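Local coordinates for antifreeze protein (Leucosporidium, PDB 3UYU) that binds to the surface of ice crystals and inhibits their growth, conferring freeze tolerance with low thermal hysteresis activity, at residues T114-P117 and G118-W122. The protein carries 2 engineered substitutions. Numbering follows the deposited sequence.
Sequences TLVP and GLYKW
Between Leu115, which ends one strand, and Tyr120 in the next, the backbone turns a corner at Pro117 and Gly118; Gly118, at phi 154° and psi -174°, has a backbone where a CB would clash with Pro117 O. The Tyr120 side chain spans the inside of this bend. With CG anti to its own carbonyl carbon (chi1 -65°), the ring reaches back to the corner, and Tyr120 OH donates a very short hydrogen bond of 2.5 Å to Val116 O, which lies at the ring edge and in its plane. Leu115 fills the angle beside the phenol: its CD2 packs 3.7 Å from Tyr120 CE2, while its CB approaches Tyr120 OH at 3.5 Å. Val116 CG2 also comes within 3.8 Å of Tyr120 OH. A phenylalanine in place of Tyr120 would probably leave Val116 O without this donor and take away the hydroxyl that Leu115 CB and Val116 CG2 pack against, and the corner less firmly tied. Phe102, on strand 102-103, stacks on the Tyr120 ring and Phe144, on strand 142-146, meets it obliquely, so aromatics from neighbouring parallel strands line up in the interior of the right-handed beta-helix, here at a corner between two of its faces.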
ATOM      1  N   THR A 114      23.236 -23.877 -12.395  1.00 14.01           N
ATOM      2  CA  THR A 114      23.417 -22.460 -12.732  1.00 15.99           C
ATOM      3  C   THR A 114      22.166 -22.045 -13.454  1.00 16.39           C
ATOM      4  O   THR A 114      21.854 -22.610 -14.496  1.00 17.19           O
ATOM      5  CB  THR A 114      24.633 -22.257 -13.643  1.00 16.93           C
ATOM      6  OG1 THR A 114      25.819 -22.590 -12.955  1.00 16.48           O
ATOM      7  CG2 THR A 114      24.706 -20.823 -14.183  1.00 19.53           C
ATOM      8  N   LEU A 115      21.433 -21.069 -12.922  1.00 15.00           N
ATOM      9  CA  LEU A 115      20.095 -20.802 -13.427  1.00 15.84           C
ATOM     10  C   LEU A 115      20.049 -19.531 -14.231  1.00 15.30           C
ATOM     11  O   LEU A 115      20.385 -18.454 -13.724  1.00 14.92           O
ATOM     12  CB  LEU A 115      19.103 -20.727 -12.275  1.00 16.23           C
ATOM     13  CG  LEU A 115      19.058 -21.925 -11.351  1.00 17.29           C
ATOM     14  CD1 LEU A 115      18.020 -21.597 -10.301  1.00 16.57           C
ATOM     15  CD2 LEU A 115      18.669 -23.128 -12.196  1.00 21.27           C
ATOM     16  N   VAL A 116      19.705 -19.650 -15.495  1.00 16.94           N
ATOM     17  CA  VAL A 116      19.401 -18.493 -16.311  1.00 16.47           C
ATOM     18  C   VAL A 116      18.113 -17.788 -15.860  1.00 14.39           C
ATOM     19  O   VAL A 116      17.220 -18.417 -15.223  1.00 15.70           O
ATOM     20  CB  VAL A 116      19.326 -18.797 -17.831  1.00 17.47           C
ATOM     21  CG1 VAL A 116      20.587 -19.480 -18.276  1.00 23.06           C
ATOM     22  CG2 VAL A 116      18.088 -19.636 -18.173  1.00 19.48           C
ATOM     23  N   PRO A 117      17.941 -16.509 -16.202  1.00 13.44           N
ATOM     24  CA  PRO A 117      16.651 -15.819 -15.890  1.00 12.86           C
ATOM     25  C   PRO A 117      15.395 -16.499 -16.433  1.00 14.31           C
ATOM     26  O   PRO A 117      15.451 -17.145 -17.493  1.00 16.40           O
ATOM     27  CB  PRO A 117      16.804 -14.407 -16.537  1.00 12.54           C
ATOM     28  CG  PRO A 117      18.350 -14.213 -16.522  1.00 13.74           C
ATOM     29  CD  PRO A 117      18.816 -15.629 -17.010  1.00 13.62           C
ATOM     30  N   GLY A 118      14.313 -16.421 -15.682  1.00 13.41           N
ATOM     31  CA  GLY A 118      13.066 -17.001 -16.210  1.00 14.26           C
ATOM     32  C   GLY A 118      12.156 -17.405 -15.089  1.00 13.30           C
ATOM     33  O   GLY A 118      12.384 -17.084 -13.905  1.00 13.29           O
ATOM     34  N   LEU A 119      11.060 -18.060 -15.496  1.00 13.65           N
ATOM     35  CA  LEU A 119      10.022 -18.558 -14.623  1.00 15.48           C
ATOM     36  C   LEU A 119      10.158 -20.057 -14.427  1.00 14.59           C
ATOM     37  O   LEU A 119      10.131 -20.798 -15.406  1.00 14.80           O
ATOM     38  CB  LEU A 119       8.698 -18.276 -15.256  1.00 15.74           C
ATOM     39  CG  LEU A 119       7.408 -18.231 -14.434  1.00 17.51           C
ATOM     40  CD1 LEU A 119       6.096 -18.431 -15.134  1.00 16.35           C
ATOM     41  CD2 LEU A 119       7.389 -18.104 -12.874  1.00 17.11           C
ATOM     42  N   TYR A 120      10.413 -20.473 -13.185  1.00 16.01           N
ATOM     43  CA  TYR A 120      10.656 -21.863 -12.809  1.00 14.98           C
ATOM     44  C   TYR A 120       9.507 -22.380 -11.918  1.00 16.50           C
ATOM     45  O   TYR A 120       9.183 -21.737 -10.918  1.00 17.47           O
ATOM     46  CB  TYR A 120      11.968 -22.036 -12.016  1.00 16.41           C
ATOM     47  CG  TYR A 120      13.241 -21.717 -12.797  1.00 14.04           C
ATOM     48  CD1 TYR A 120      13.553 -20.382 -13.129  1.00 14.18           C
ATOM     49  CD2 TYR A 120      14.176 -22.714 -13.088  1.00 14.83           C
ATOM     50  CE1 TYR A 120      14.748 -20.097 -13.838  1.00 16.24           C
ATOM     51  CE2 TYR A 120      15.353 -22.462 -13.799  1.00 15.34           C
ATOM     52  CZ  TYR A 120      15.618 -21.135 -14.180  1.00 15.10           C
ATOM     53  OH  TYR A 120      16.816 -20.855 -14.860  1.00 15.87           O
ATOM     54  N   LYS A 121       8.938 -23.546 -12.275  1.00 14.33           N
ATOM     55  CA  LYS A 121       7.768 -24.061 -11.537  1.00 14.58           C
ATOM     56  C   LYS A 121       8.018 -25.514 -11.140  1.00 15.27           C
ATOM     57  O   LYS A 121       8.484 -26.325 -11.960  1.00 16.24           O
ATOM     58  CB  LYS A 121       6.512 -24.016 -12.406  1.00 14.71           C
ATOM     59  CG  LYS A 121       5.251 -24.472 -11.673  1.00 15.83           C
ATOM     60  CD  LYS A 121       4.013 -24.337 -12.570  1.00 16.71           C
ATOM     61  CE  LYS A 121       2.837 -24.956 -11.826  1.00 23.29           C
ATOM     62  NZ  LYS A 121       2.376 -23.895 -10.930  1.00 24.72           N
ATOM     63  N   TRP A 122       7.615 -25.851  -9.917  1.00 16.34           N
ATOM     64  CA  TRP A 122       7.565 -27.248  -9.459  1.00 15.93           C
ATOM     65  C   TRP A 122       6.278 -27.493  -8.754  1.00 16.84           C
ATOM     66  O   TRP A 122       5.842 -26.673  -7.925  1.00 17.14           O
ATOM     67  CB  TRP A 122       8.582 -27.509  -8.381  1.00 14.46           C
ATOM     68  CG  TRP A 122      10.029 -27.393  -8.859  1.00 13.70           C
ATOM     69  CD1 TRP A 122      10.826 -28.409  -9.213  1.00 13.89           C
ATOM     70  CD2 TRP A 122      10.806 -26.180  -8.993  1.00 12.62           C
ATOM     71  NE1 TRP A 122      12.092 -27.941  -9.548  1.00 17.07           N
ATOM     72  CE2 TRP A 122      12.085 -26.568  -9.446  1.00 14.61           C
ATOM     73  CE3 TRP A 122      10.527 -24.823  -8.783  1.00 16.69           C
ATOM     74  CZ2 TRP A 122      13.142 -25.627  -9.659  1.00 16.91           C
ATOM     75  CZ3 TRP A 122      11.584 -23.845  -8.971  1.00 16.85           C
ATOM     76  CH2 TRP A 122      12.844 -24.262  -9.454  1.00 15.34           C
TER